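Local coordinates for uncharacterized protein Atu2129 (Agrobacterium tumefaciens, PDB 3DNH), which is of unknown function but carries a CREG-like beta-barrel of the pyridoxamine 5'-phosphate oxidase family, a fold that often binds FMN, at residues Arg30-Asp34 against Ala233-Phe237. Numbering follows the deposited sequence. Where two conformers were deposited one is given.
Sequences RVARD and ARLWF
Trp236 of strand 232-236 meets Arg30, Arg33 and Asp34 of helix 28-38. The stacking comes from Arg30, whose guanidinium lies flat over one face of the indole, the planes 12° apart. Its CZ stands 4.0 Å from the centroid of the five-membered ring of Trp236, a cation-pi pair, and the bends at chi2 and chi3 lay the group down on the ring. Arg234, from the same strand, brings NE over the opposite face, offset toward the rim, with its guanidinium edge-on and not stacked.

In the conformer given, Trp236 NE1 donates to Asp34 OD1 at 3.2 Å, almost straight at 176°, which would help set the ring's rotation. The oxygen lies in the indole plane and is approached on its anti side, though 33° out of the carboxylate plane.

At the six-membered end, Arg33 packs its CB 3.6 Å from Trp236 CH2, while its guanidinium stands nearly upright to the ring, with Trp236 CZ3 over its face. The neighbouring Arg33 and Arg234 charges are probably offset by salt bridges, to Asp222 for Arg33 and to Asp220 and Asp225 for Arg234.

The contact fastens the helix to an outer strand of the three-stranded antiparallel sheet, separate from the barrel.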
# COMPACT_ATOMS: atom_id res chain seq x y z
N ARG A 30 9.52 -18.37 5.17
CA ARG A 30 8.69 -18.20 6.35
C ARG A 30 8.21 -16.74 6.53
O ARG A 30 7.01 -16.50 6.68
CB ARG A 30 9.44 -18.74 7.59
CG ARG A 30 8.83 -18.31 8.90
CD ARG A 30 7.32 -18.65 9.06
NE ARG A 30 7.15 -19.13 10.44
CZ ARG A 30 6.94 -18.35 11.49
NH1 ARG A 30 6.78 -17.04 11.36
NH2 ARG A 30 6.84 -18.91 12.68
N VAL A 31 9.12 -15.78 6.44
CA VAL A 31 8.72 -14.36 6.46
C VAL A 31 7.70 -14.05 5.35
O VAL A 31 6.70 -13.35 5.57
CB VAL A 31 9.96 -13.41 6.33
CG1 VAL A 31 9.53 -11.98 6.08
CG2 VAL A 31 10.83 -13.47 7.58
N ALA A 32 7.96 -14.59 4.15
CA ALA A 32 7.03 -14.46 3.03
C ALA A 32 5.64 -15.03 3.29
O ALA A 32 4.65 -14.37 2.99
CB ALA A 32 7.64 -15.11 1.75
N ARG A 33 5.56 -16.24 3.83
CA ARG A 33 4.29 -16.90 4.08
C ARG A 33 3.53 -16.18 5.18
O ARG A 33 2.30 -16.14 5.17
CB ARG A 33 4.49 -18.40 4.39
CG ARG A 33 4.70 -19.20 3.10
CD ARG A 33 4.86 -20.70 3.36
NE ARG A 33 3.55 -21.31 3.58
CZ ARG A 33 3.39 -22.46 4.21
NH1 ARG A 33 4.46 -23.10 4.63
NH2 ARG A 33 2.16 -22.96 4.40
N ASP A 34 4.26 -15.58 6.10
CA ASP A 34 3.65 -14.78 7.17
C ASP A 34 3.05 -13.51 6.62
O ASP A 34 1.92 -13.18 6.96
CB ASP A 34 4.65 -14.45 8.27
CG ASP A 34 3.98 -14.29 9.62
OD1 ASP A 34 3.19 -15.19 10.01
OD2 ASP A 34 4.26 -13.28 10.30
N ALA A 233 -3.82 -12.37 12.03
CA ALA A 233 -2.80 -13.22 12.65
C ALA A 233 -2.75 -14.59 11.97
O ALA A 233 -3.75 -15.04 11.32
CB ALA A 233 -3.09 -13.40 14.17
N ARG A 234 -1.57 -15.21 12.05
CA ARG A 234 -1.41 -16.61 11.66
C ARG A 234 -0.64 -17.36 12.74
O ARG A 234 0.50 -17.02 13.06
CB ARG A 234 -0.71 -16.78 10.29
CG ARG A 234 -0.66 -18.27 9.93
CD ARG A 234 -0.17 -18.53 8.58
NE ARG A 234 -0.05 -19.95 8.24
CZ ARG A 234 -1.03 -20.82 7.96
NH1 ARG A 234 -2.33 -20.49 8.03
NH2 ARG A 234 -0.69 -22.07 7.59
N LEU A 235 -1.26 -18.40 13.28
CA LEU A 235 -0.59 -19.29 14.27
C LEU A 235 -0.03 -20.49 13.53
O LEU A 235 -0.80 -21.23 12.93
CB LEU A 235 -1.57 -19.75 15.37
CG LEU A 235 -1.05 -20.62 16.55
CD1 LEU A 235 0.06 -19.97 17.28
CD2 LEU A 235 -2.21 -20.94 17.55
N TRP A 236 1.29 -20.70 13.57
CA TRP A 236 1.89 -21.86 12.92
C TRP A 236 1.96 -23.06 13.82
O TRP A 236 2.37 -22.96 14.98
CB TRP A 236 3.29 -21.53 12.40
CG TRP A 236 3.25 -20.43 11.36
CD1 TRP A 236 3.25 -19.06 11.59
CD2 TRP A 236 3.19 -20.59 9.94
NE1 TRP A 236 3.24 -18.37 10.40
CE2 TRP A 236 3.19 -19.28 9.36
CE3 TRP A 236 3.16 -21.71 9.09
CZ2 TRP A 236 3.14 -19.06 7.97
CZ3 TRP A 236 3.12 -21.49 7.67
CH2 TRP A 236 3.11 -20.19 7.14
N PHE A 237 1.55 -24.22 13.29
CA PHE A 237 1.69 -25.47 14.06
C PHE A 237 3.15 -25.82 14.20
O PHE A 237 3.96 -25.47 13.31
CB PHE A 237 0.94 -26.61 13.37
CG PHE A 237 -0.55 -26.39 13.27
CD1 PHE A 237 -1.27 -25.85 14.37
CD2 PHE A 237 -1.25 -26.74 12.11
CE1 PHE A 237 -2.61 -25.67 14.32
CE2 PHE A 237 -2.65 -26.56 12.04
CZ PHE A 237 -3.32 -26.02 13.12